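PDB 3O0Y: lipoprotein from Colwellia psychrerythraea, which is of unknown function but belongs to the DUF885 family of the Peptidase_MA clan, and so is probably a membrane-anchored relative of zinc metallopeptidases. Local coordinates for residues E271-S274 with W279-P282; V286-A291 with G513-R518; K389-P392 with G398-G401; E522-Y527 with A541-Y546. One frame throughout, in Å; residues are numbered along the deposited sequence.

Interaction 1 (E271-S274 with W279-P282); sequences EARS and WAQP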
loop_
_atom_site.group_PDB
_atom_site.type_symbol
_atom_site.label_atom_id
_atom_site.label_comp_id
_atom_site.label_asym_id
_atom_site.label_seq_id
_atom_site.Cartn_x
_atom_site.Cartn_y
_atom_site.Cartn_z
ATOM N N GLU A 271 23.132 -13.490 13.565
ATOM C CA GLU A 271 22.096 -13.720 14.559
ATOM C C GLU A 271 20.716 -13.889 13.884
ATOM O O GLU A 271 19.783 -14.419 14.497
ATOM C CB GLU A 271 22.015 -12.546 15.561
ATOM C CG GLU A 271 23.235 -12.275 16.447
ATOM C CD GLU A 271 23.282 -10.803 16.915
ATOM O OE1 GLU A 271 22.248 -10.262 17.423
ATOM O OE2 GLU A 271 24.363 -10.180 16.760
ATOM N N ALA A 272 20.609 -13.427 12.641
ATOM C CA ALA A 272 19.330 -13.461 11.927
ATOM C C ALA A 272 18.854 -14.898 11.758
ATOM O O ALA A 272 19.640 -15.822 11.660
ATOM C CB ALA A 272 19.435 -12.775 10.614
ATOM N N ARG A 273 17.547 -15.134 11.736
ATOM C CA ARG A 273 17.129 -16.548 11.757
ATOM C C ARG A 273 16.960 -17.160 10.384
ATOM O O ARG A 273 16.583 -16.490 9.411
ATOM C CB ARG A 273 15.854 -16.689 12.575
ATOM C CG ARG A 273 16.079 -16.324 14.060
ATOM C CD ARG A 273 14.884 -16.803 14.955
ATOM N NE ARG A 273 14.814 -16.196 16.296
ATOM C CZ ARG A 273 14.421 -14.938 16.529
ATOM N NH1 ARG A 273 14.171 -14.139 15.521
ATOM N NH2 ARG A 273 14.286 -14.489 17.768
ATOM N N SER A 274 17.146 -18.475 10.293
ATOM C CA SER A 274 16.852 -19.156 9.037
ATOM C C SER A 274 15.347 -19.346 8.834
ATOM O O SER A 274 14.879 -19.445 7.698
ATOM C CB SER A 274 17.605 -20.486 8.956
ATOM O OG SER A 274 17.236 -21.243 10.070
ATOM N N TRP A 279 6.261 -16.342 13.455
ATOM C CA TRP A 279 6.109 -17.234 14.606
ATOM C C TRP A 279 7.474 -17.445 15.307
ATOM O O TRP A 279 7.551 -17.757 16.548
ATOM C CB TRP A 279 5.560 -18.592 14.173
ATOM C CG TRP A 279 6.452 -19.316 13.218
ATOM C CD1 TRP A 279 6.408 -19.248 11.834
ATOM C CD2 TRP A 279 7.582 -20.177 13.528
ATOM N NE1 TRP A 279 7.429 -19.980 11.296
ATOM C CE2 TRP A 279 8.151 -20.582 12.299
ATOM C CE3 TRP A 279 8.148 -20.639 14.717
ATOM C CZ2 TRP A 279 9.290 -21.432 12.232
ATOM C CZ3 TRP A 279 9.228 -21.525 14.661
ATOM C CH2 TRP A 279 9.783 -21.917 13.418
ATOM N N ALA A 280 8.548 -17.280 14.548
ATOM C CA ALA A 280 9.931 -17.600 15.110
ATOM C C ALA A 280 10.496 -16.469 15.978
ATOM O O ALA A 280 11.580 -16.609 16.617
ATOM C CB ALA A 280 10.895 -17.899 14.001
ATOM N N GLN A 281 9.804 -15.328 15.974
ATOM C CA GLN A 281 10.153 -14.230 16.859
ATOM C C GLN A 281 9.584 -14.501 18.245
ATOM O O GLN A 281 8.626 -15.273 18.399
ATOM C CB GLN A 281 9.558 -12.918 16.348
ATOM C CG GLN A 281 9.943 -12.528 14.944
ATOM C CD GLN A 281 11.408 -12.189 14.677
ATOM O OE1 GLN A 281 12.215 -11.892 15.590
ATOM N NE2 GLN A 281 11.772 -12.254 13.401
ATOM N N PRO A 282 10.189 -13.893 19.297
ATOM C CA PRO A 282 9.569 -13.974 20.622
ATOM C C PRO A 282 8.199 -13.340 20.630
ATOM O O PRO A 282 8.033 -12.245 20.093
ATOM C CB PRO A 282 10.584 -13.250 21.550
ATOM C CG PRO A 282 11.353 -12.408 20.688
ATOM C CD PRO A 282 11.420 -13.093 19.328
#

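Interaction 2 (V286-A291 with G513-R518); sequences VYYQDA and GLHDKR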
loop_
_atom_site.group_PDB
_atom_site.type_symbol
_atom_site.label_atom_id
_atom_site.label_comp_id
_atom_site.label_asym_id
_atom_site.label_seq_id
_atom_site.Cartn_x
_atom_site.Cartn_y
_atom_site.Cartn_z
ATOM N N VAL A 286 1.526 -14.044 18.962
ATOM C CA VAL A 286 0.707 -12.967 19.438
ATOM C C VAL A 286 0.806 -11.763 18.512
ATOM O O VAL A 286 -0.201 -11.102 18.245
ATOM C CB VAL A 286 1.132 -12.639 20.914
ATOM C CG1 VAL A 286 0.459 -11.351 21.354
ATOM C CG2 VAL A 286 0.784 -13.860 21.787
ATOM N N TYR A 287 1.987 -11.452 18.036
ATOM C CA TYR A 287 2.138 -10.419 17.033
ATOM C C TYR A 287 1.259 -10.646 15.788
ATOM O O TYR A 287 0.568 -9.728 15.328
ATOM C CB TYR A 287 3.582 -10.320 16.612
ATOM C CG TYR A 287 3.825 -9.272 15.550
ATOM C CD1 TYR A 287 4.172 -7.982 15.876
ATOM C CD2 TYR A 287 3.568 -9.542 14.235
ATOM C CE1 TYR A 287 4.359 -7.018 14.881
ATOM C CE2 TYR A 287 3.675 -8.598 13.262
ATOM C CZ TYR A 287 4.064 -7.323 13.576
ATOM O OH TYR A 287 4.214 -6.372 12.572
ATOM N N TYR A 288 1.296 -11.893 15.305
ATOM C CA TYR A 288 0.558 -12.242 14.099
ATOM C C TYR A 288 -0.926 -12.120 14.322
ATOM O O TYR A 288 -1.643 -11.595 13.441
ATOM C CB TYR A 288 0.952 -13.645 13.605
ATOM C CG TYR A 288 0.367 -13.957 12.231
ATOM C CD1 TYR A 288 0.651 -13.133 11.140
ATOM C CD2 TYR A 288 -0.418 -15.100 12.022
ATOM C CE1 TYR A 288 0.113 -13.417 9.884
ATOM C CE2 TYR A 288 -0.903 -15.400 10.760
ATOM C CZ TYR A 288 -0.657 -14.564 9.734
ATOM O OH TYR A 288 -1.174 -14.874 8.479
ATOM N N GLN A 289 -1.420 -12.535 15.487
ATOM C CA GLN A 289 -2.860 -12.378 15.761
ATOM C C GLN A 289 -3.288 -10.875 15.733
ATOM O O GLN A 289 -4.344 -10.485 15.184
ATOM C CB GLN A 289 -3.310 -13.089 17.056
ATOM C CG GLN A 289 -4.852 -13.244 17.148
ATOM C CD GLN A 289 -5.445 -14.184 16.041
ATOM O OE1 GLN A 289 -6.411 -13.855 15.240
ATOM N NE2 GLN A 289 -4.867 -15.371 15.990
ATOM N N ASP A 290 -2.440 -10.024 16.234
ATOM C CA ASP A 290 -2.625 -8.572 16.098
ATOM C C ASP A 290 -2.572 -8.068 14.663
ATOM O O ASP A 290 -3.418 -7.272 14.263
ATOM C CB ASP A 290 -1.603 -7.799 16.967
ATOM C CG ASP A 290 -1.800 -6.269 16.855
ATOM O OD1 ASP A 290 -2.853 -5.741 17.353
ATOM O OD2 ASP A 290 -0.992 -5.648 16.123
ATOM N N ALA A 291 -1.651 -8.617 13.876
ATOM C CA ALA A 291 -1.588 -8.284 12.457
ATOM C C ALA A 291 -2.847 -8.686 11.734
ATOM O O ALA A 291 -3.353 -7.928 10.874
ATOM C CB ALA A 291 -0.373 -8.847 11.810
ATOM N N GLY A 513 0.260 -19.689 6.018
ATOM C CA GLY A 513 1.252 -20.799 5.866
ATOM C C GLY A 513 2.575 -20.457 6.518
ATOM O O GLY A 513 3.027 -21.180 7.420
ATOM N N LEU A 514 3.189 -19.399 6.038
ATOM C CA LEU A 514 4.474 -18.919 6.563
ATOM C C LEU A 514 4.419 -18.537 8.034
ATOM O O LEU A 514 5.314 -18.892 8.801
ATOM C CB LEU A 514 4.875 -17.659 5.789
ATOM C CG LEU A 514 5.331 -17.864 4.371
ATOM C CD1 LEU A 514 5.196 -16.503 3.599
ATOM C CD2 LEU A 514 6.742 -18.392 4.267
ATOM N N HIS A 515 3.413 -17.771 8.428
ATOM C CA HIS A 515 3.489 -17.066 9.706
ATOM C C HIS A 515 2.876 -17.843 10.870
ATOM O O HIS A 515 3.188 -17.562 12.026
ATOM C CB HIS A 515 2.823 -15.707 9.568
ATOM C CG HIS A 515 3.627 -14.765 8.707
ATOM N ND1 HIS A 515 4.956 -14.482 8.977
ATOM C CD2 HIS A 515 3.333 -14.122 7.552
ATOM C CE1 HIS A 515 5.408 -13.632 8.075
ATOM N NE2 HIS A 515 4.438 -13.392 7.202
ATOM N N ASP A 516 2.025 -18.826 10.565
ATOM C CA ASP A 516 1.411 -19.708 11.588
ATOM C C ASP A 516 1.675 -21.205 11.418
ATOM O O ASP A 516 1.964 -21.903 12.421
ATOM C CB ASP A 516 -0.096 -19.453 11.655
ATOM C CG ASP A 516 -0.788 -20.332 12.730
ATOM O OD1 ASP A 516 -0.650 -20.036 13.903
ATOM O OD2 ASP A 516 -1.396 -21.337 12.360
ATOM N N LYS A 517 1.577 -21.706 10.190
ATOM C CA LYS A 517 1.799 -23.129 9.930
ATOM C C LYS A 517 3.263 -23.495 9.744
ATOM O O LYS A 517 3.572 -24.669 9.540
ATOM C CB LYS A 517 0.979 -23.603 8.752
ATOM C CG LYS A 517 -0.479 -23.337 8.838
ATOM C CD LYS A 517 -1.155 -24.000 9.990
ATOM C CE LYS A 517 -2.666 -23.717 9.869
ATOM N NZ LYS A 517 -2.921 -22.196 9.667
ATOM N N ARG A 518 4.140 -22.489 9.779
ATOM C CA ARG A 518 5.597 -22.644 9.710
ATOM C C ARG A 518 6.053 -23.215 8.365
ATOM O O ARG A 518 7.079 -23.833 8.278
ATOM C CB ARG A 518 6.076 -23.523 10.884
ATOM C CG ARG A 518 5.618 -22.930 12.225
ATOM C CD ARG A 518 6.243 -23.720 13.390
ATOM N NE ARG A 518 5.782 -23.153 14.650
ATOM C CZ ARG A 518 6.284 -23.463 15.839
ATOM N NH1 ARG A 518 7.256 -24.374 15.937
ATOM N NH2 ARG A 518 5.811 -22.861 16.924
#

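Interaction 3 (K389-P392 with G398-G401); sequences KSFP and GAPG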
loop_
_atom_site.group_PDB
_atom_site.type_symbol
_atom_site.label_atom_id
_atom_site.label_comp_id
_atom_site.label_asym_id
_atom_site.label_seq_id
_atom_site.Cartn_x
_atom_site.Cartn_y
_atom_site.Cartn_z
ATOM N N LYS A 389 1.436 6.576 -15.420
ATOM C CA LYS A 389 2.873 6.745 -15.608
ATOM C C LYS A 389 3.580 5.390 -15.555
ATOM O O LYS A 389 3.142 4.509 -14.857
ATOM C CB LYS A 389 3.503 7.593 -14.517
ATOM C CG LYS A 389 3.087 9.071 -14.559
ATOM C CD LYS A 389 3.840 9.945 -13.476
ATOM C CE LYS A 389 5.302 10.262 -13.824
ATOM N NZ LYS A 389 6.055 11.300 -12.889
ATOM N N SER A 390 4.678 5.265 -16.309
ATOM C CA SER A 390 5.497 4.070 -16.223
ATOM C C SER A 390 6.481 4.284 -15.092
ATOM O O SER A 390 6.956 5.412 -14.888
ATOM C CB SER A 390 6.184 3.749 -17.565
ATOM O OG SER A 390 6.924 4.859 -18.021
ATOM N N PHE A 391 6.867 3.236 -14.380
ATOM C CA PHE A 391 7.961 3.355 -13.459
ATOM C C PHE A 391 9.221 3.738 -14.235
ATOM O O PHE A 391 9.461 3.254 -15.330
ATOM C CB PHE A 391 8.237 2.061 -12.714
ATOM C CG PHE A 391 7.247 1.725 -11.669
ATOM C CD1 PHE A 391 7.253 2.379 -10.456
ATOM C CD2 PHE A 391 6.339 0.724 -11.835
ATOM C CE1 PHE A 391 6.390 2.016 -9.441
ATOM C CE2 PHE A 391 5.431 0.392 -10.830
ATOM C CZ PHE A 391 5.452 1.029 -9.640
ATOM N N PRO A 392 10.024 4.660 -13.680
ATOM C CA PRO A 392 11.277 5.043 -14.366
ATOM C C PRO A 392 12.206 3.837 -14.483
ATOM O O PRO A 392 12.173 2.966 -13.620
ATOM C CB PRO A 392 11.914 6.074 -13.411
ATOM C CG PRO A 392 10.813 6.509 -12.458
ATOM C CD PRO A 392 9.767 5.414 -12.442
ATOM N N GLY A 398 13.202 -3.309 -9.300
ATOM C CA GLY A 398 12.578 -3.736 -8.015
ATOM C C GLY A 398 11.091 -3.421 -7.819
ATOM O O GLY A 398 10.477 -3.819 -6.800
ATOM N N ALA A 399 10.470 -2.754 -8.784
ATOM C CA ALA A 399 9.106 -2.227 -8.573
ATOM C C ALA A 399 8.069 -3.288 -8.833
ATOM O O ALA A 399 8.269 -4.216 -9.646
ATOM C CB ALA A 399 8.835 -0.982 -9.486
ATOM N N PRO A 400 6.902 -3.124 -8.235
ATOM C CA PRO A 400 5.806 -3.986 -8.536
ATOM C C PRO A 400 5.319 -3.848 -9.990
ATOM O O PRO A 400 5.764 -2.967 -10.728
ATOM C CB PRO A 400 4.702 -3.491 -7.596
ATOM C CG PRO A 400 5.011 -2.151 -7.370
ATOM C CD PRO A 400 6.483 -2.028 -7.332
ATOM N N GLY A 401 4.494 -4.804 -10.398
ATOM C CA GLY A 401 3.844 -4.790 -11.725
ATOM C C GLY A 401 3.026 -3.542 -11.951
ATOM O O GLY A 401 3.047 -2.963 -13.051
#

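Interaction 4 (E522-Y527 with A541-Y546); sequences EQAISY and AEIERY. With SO4 (sulfate ion), chain D.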
loop_
_atom_site.group_PDB
_atom_site.type_symbol
_atom_site.label_atom_id
_atom_site.label_comp_id
_atom_site.label_asym_id
_atom_site.label_seq_id
_atom_site.Cartn_x
_atom_site.Cartn_y
_atom_site.Cartn_z
ATOM N N GLU A 522 10.563 -21.675 0.735
ATOM C CA GLU A 522 10.607 -22.480 -0.492
ATOM C C GLU A 522 9.312 -23.211 -0.736
ATOM O O GLU A 522 8.884 -23.291 -1.863
ATOM C CB GLU A 522 11.765 -23.463 -0.420
ATOM C CG GLU A 522 13.179 -22.777 -0.428
ATOM C CD GLU A 522 13.512 -21.998 0.848
ATOM O OE1 GLU A 522 13.090 -22.378 1.993
ATOM O OE2 GLU A 522 14.189 -20.934 0.670
ATOM N N GLN A 523 8.651 -23.663 0.321
ATOM C CA GLN A 523 7.341 -24.336 0.211
ATOM C C GLN A 523 6.292 -23.346 -0.251
ATOM O O GLN A 523 5.405 -23.697 -1.090
ATOM C CB GLN A 523 6.925 -24.987 1.555
ATOM C CG GLN A 523 7.776 -26.169 1.939
ATOM C CD GLN A 523 7.761 -26.492 3.444
ATOM O OE1 GLN A 523 7.080 -25.851 4.231
ATOM N NE2 GLN A 523 8.469 -27.528 3.825
ATOM N N ALA A 524 6.364 -22.114 0.283
ATOM C CA ALA A 524 5.398 -21.081 -0.092
ATOM C C ALA A 524 5.591 -20.708 -1.578
ATOM O O ALA A 524 4.612 -20.580 -2.340
ATOM C CB ALA A 524 5.560 -19.829 0.845
ATOM N N ILE A 525 6.849 -20.562 -2.010
ATOM C CA ILE A 525 7.123 -20.263 -3.435
ATOM C C ILE A 525 6.540 -21.368 -4.353
ATOM O O ILE A 525 5.831 -21.082 -5.332
ATOM C CB ILE A 525 8.652 -20.137 -3.694
ATOM C CG1 ILE A 525 9.216 -18.885 -3.021
ATOM C CG2 ILE A 525 8.958 -20.077 -5.234
ATOM C CD1 ILE A 525 10.667 -18.825 -2.890
ATOM N N SER A 526 6.838 -22.614 -4.015
ATOM C CA SER A 526 6.394 -23.764 -4.819
ATOM C C SER A 526 4.885 -23.772 -4.915
ATOM O O SER A 526 4.326 -23.863 -6.007
ATOM C CB SER A 526 6.838 -25.087 -4.191
ATOM O OG SER A 526 8.250 -25.186 -4.245
ATOM N N TYR A 527 4.201 -23.579 -3.775
ATOM C CA TYR A 527 2.715 -23.624 -3.762
ATOM C C TYR A 527 2.178 -22.521 -4.676
ATOM O O TYR A 527 1.268 -22.744 -5.498
ATOM C CB TYR A 527 2.187 -23.475 -2.304
ATOM C CG TYR A 527 0.684 -23.509 -2.180
ATOM C CD1 TYR A 527 -0.049 -24.691 -2.312
ATOM C CD2 TYR A 527 -0.051 -22.319 -2.142
ATOM C CE1 TYR A 527 -1.456 -24.694 -2.191
ATOM C CE2 TYR A 527 -1.408 -22.330 -2.178
ATOM C CZ TYR A 527 -2.113 -23.478 -2.173
ATOM O OH TYR A 527 -3.474 -23.402 -2.133
ATOM N N ALA A 541 9.600 -12.613 -5.134
ATOM C CA ALA A 541 9.432 -11.288 -4.536
ATOM C C ALA A 541 8.178 -11.200 -3.659
ATOM O O ALA A 541 8.203 -10.544 -2.608
ATOM C CB ALA A 541 9.431 -10.214 -5.606
ATOM N N GLU A 542 7.082 -11.845 -4.073
ATOM C CA GLU A 542 5.890 -11.855 -3.278
ATOM C C GLU A 542 6.084 -12.561 -1.946
ATOM O O GLU A 542 5.719 -12.042 -0.860
ATOM C CB GLU A 542 4.754 -12.517 -4.038
ATOM C CG GLU A 542 4.323 -11.792 -5.266
ATOM C CD GLU A 542 3.539 -10.564 -4.988
ATOM O OE1 GLU A 542 2.713 -10.520 -4.020
ATOM O OE2 GLU A 542 3.784 -9.625 -5.746
ATOM N N ILE A 543 6.605 -13.779 -1.992
ATOM C CA ILE A 543 6.796 -14.534 -0.737
ATOM C C ILE A 543 7.731 -13.749 0.226
ATOM O O ILE A 543 7.432 -13.600 1.410
ATOM C CB ILE A 543 7.366 -15.977 -1.005
ATOM C CG1 ILE A 543 6.342 -16.797 -1.783
ATOM C CG2 ILE A 543 7.868 -16.650 0.366
ATOM C CD1 ILE A 543 4.888 -16.780 -1.252
ATOM N N GLU A 544 8.798 -13.129 -0.286
ATOM C CA GLU A 544 9.661 -12.320 0.583
ATOM C C GLU A 544 8.980 -11.055 1.132
ATOM O O GLU A 544 9.213 -10.629 2.238
ATOM C CB GLU A 544 11.005 -12.000 -0.082
ATOM C CG GLU A 544 11.784 -13.358 -0.390
ATOM C CD GLU A 544 13.131 -13.212 -1.036
ATOM O OE1 GLU A 544 13.599 -12.054 -1.175
ATOM O OE2 GLU A 544 13.781 -14.258 -1.303
ATOM N N ARG A 545 8.099 -10.466 0.344
ATOM C CA ARG A 545 7.243 -9.376 0.799
ATOM C C ARG A 545 6.391 -9.875 1.992
ATOM O O ARG A 545 6.304 -9.177 3.008
ATOM C CB ARG A 545 6.316 -8.909 -0.349
ATOM C CG ARG A 545 5.079 -8.183 0.078
ATOM C CD ARG A 545 4.223 -7.826 -1.148
ATOM N NE ARG A 545 2.868 -7.521 -0.772
ATOM C CZ ARG A 545 1.976 -7.070 -1.631
ATOM N NH1 ARG A 545 0.754 -6.850 -1.232
ATOM N NH2 ARG A 545 2.335 -6.883 -2.897
ATOM N N TYR A 546 5.760 -11.028 1.855
ATOM C CA TYR A 546 4.814 -11.525 2.899
ATOM C C TYR A 546 5.562 -11.762 4.182
ATOM O O TYR A 546 5.068 -11.525 5.309
ATOM C CB TYR A 546 4.068 -12.783 2.483
ATOM C CG TYR A 546 3.330 -12.638 1.158
ATOM C CD1 TYR A 546 2.924 -11.424 0.667
ATOM C CD2 TYR A 546 3.127 -13.736 0.381
ATOM C CE1 TYR A 546 2.304 -11.360 -0.580
ATOM C CE2 TYR A 546 2.501 -13.660 -0.867
ATOM C CZ TYR A 546 2.135 -12.495 -1.331
ATOM O OH TYR A 546 1.548 -12.493 -2.621
HETATM S S SO4 D . -1.043 -5.653 -4.841
HETATM O O1 SO4 D . -2.178 -6.595 -5.030
HETATM O O2 SO4 D . -0.838 -4.951 -6.064
HETATM O O3 SO4 D . -1.332 -4.608 -3.828
HETATM O O4 SO4 D . 0.099 -6.339 -4.296
#

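Interaction 1 (E271-S274 with W279-P282)
R273 reaches across to A280, Q281 and P282, and its side chain carries the whole contact. From CB, which heads for the other segment, CG sits beside the backbone N (chi1 -64°) and the chain runs out extended to NE. On the way R273 CD lies 3.7 Å from A280 O and more loosely, 4.2 Å, from A280 CB. At R273 NE the nearest atom is A280 O, 3.3 Å away but at too poor an angle for a hydrogen bond. The reason is positional: A280 O stands 3.2 Å above the guanidinium plane of R273, over its centre near CZ, so the carbonyl dipole probably meets the positive charge through the face. Both segments belong to the long loop joining helix 236-268 to helix 284-296, and the arginine bridges this loop where a 3-10 segment ends at A280. R273 NH1 gives a weak, bent hydrogen bond to Q281 OE1 (3.0 Å, N-H...O 143°), the amide plane standing nearly perpendicular to the guanidinium at 87°. The bend of Q281 at chi2 brings this amide up to the arginine, while Q281 NE2 bonds to L194 O. R273 NH2 lies 3.5 Å from P282 CD and donates to N192 O, the arginine's stronger polar partner, tying the loop to the chain around residues 192-194.

Interaction 2 (V286-A291 with G513-R518)
Y288, on helix 284-296, packs against H515 in the last turn of helix 491-515 and D516 just beyond it, a buried helix-to-helix-end contact between elements more than 200 residues apart in the chain. The Y288 ring is the flat surface of the joint. H515 CB sits over its centre in a CH-pi contact, 3.6 Å from the Y288 ring centroid and 13° off the normal. The nearest atom pair is Y288 CE1 with H515 CB, also at 3.6 Å. With CG anti to the backbone N (chi1 -171°), Y288 swings its ring out from its own helix and under this methylene. The imidazole meets the phenol obliquely: its plane is turned 39° from the phenol, the two centroids are 5.3 Å apart, and the side chains cross at about a right angle. Farther round the ring, D516 CB approaches Y288 CE2 obliquely at 4.2 Å.

Both polar ends are held by other residues. Y288 OH bonds to D511 OD2, one turn back along helix 491-515, so the phenol meets that helix by its hydroxyl as well as its face. H515 NE2 bonds to Y546 O and ND1 to the backbone N of I278, which fixes the imidazole's rotation and is consistent with a hydrogen on NE2. D516 and K517 border helix 302-326, and there K517 NZ forms a salt bridge with D516 OD2 at 3.2 Å, approaching on the anti side of the carboxylate.

Interaction 3 (K389-P392 with G398-G401)
F391, at edge strand 387-390 of the small three-stranded mixed sheet, meets A399 in the loop between helix 393-396 and the other edge strand, 402-405. The tight part is a methyl on a ring. A399 CB lies 3.6 Å from the F391 ring centroid, only 3° off the normal, so it is almost equally far from all six carbons. F391 reaches it with CG beside its own backbone N (chi1 -74°), and its ring also meets that of W418, from the central strand 416-419, at about 20° between planes. With a serine in place of F391, the A399 methyl would probably lose the ring it rests on and W418 its aromatic neighbour. The looser side is the solvent-exposed ring of P400, which crosses the phenyl at about a right angle and touches it by one corner, F391 CZ to P400 CG at 3.9 Å, with P400 CD a little farther off. The proline carbonyl is a separate matter: it is held by N420 ND2, which also bonds weakly to A399 O. P400 O lies oblique to the phenyl ring, 3.4 Å from F391 CE2.

Interaction 4 (E522-Y527 with A541-Y546)
Sulfate O4 is gripped twice by R545, on the second of two consecutive helices, 521-532 and 536-548, which are joined by a short turn and meet where I543 packs on A524 and I525. R545 NH2 donates to O4 at 2.7 Å (156°), and R545 NH1 adds a weak, more bent bond at 3.2 Å, with O4 in the guanidinium plane. R504, R507 and Y556 also bond to the ion, which probably comes from the crystallisation liquor and may mark a pocket suited to an anion.

Between the helices the contact is buried and apolar. I543 points at the partner helix and straddles two neighbouring residues with its branches. Its CG1, beside the backbone N (chi1 -65°), meets I525 CG1 at 3.8 Å, the two side chains crossing at a slant. The terminal I543 CD1 turns instead to A524, 3.8 Å from A524 CB, and the short branch I543 CG2 backs the same methyl at 4.0 Å. M528 and R521 of helix 521-532 also touch I543. Cutting I543 back to an alanine is likely to open a gap between the helices, with the A524 methyl and I525 CG1 left without their partner.

On the same helix, E542 OE1 takes a weak hydrogen bond from Y546 OH and a salt bridge from R507, whose NE also bonds to the tyrosine oxygen; this ties helix 536-548 to helix 491-515. The Y546 ring folds back over its own helix, with E542 O 3.1 Å above the ring centre.

In the fold
Interactions 1, 2 and 4 lie on the same side of the chain's centre. Interaction 1 closes within the loop before helix 284-296, on which interaction 2 opens; their centres are 13 Å apart, and W279 packs on L514, H515 and R518. Interactions 2 and 4, 15 Å apart, are joined by a histidine-to-carbonyl bond and by L514 packing on A524 and I543, so helices 491-515, 521-532 and 536-548 form one block. Interaction 3, at the small sheet, is nested inside the long loop closed by interaction 2, about 30 Å from it between centres. It comes within about 6 Å of interaction 4 at nearest atoms; the P400 side chain lies about 6 Å from the sulfate that R545 holds.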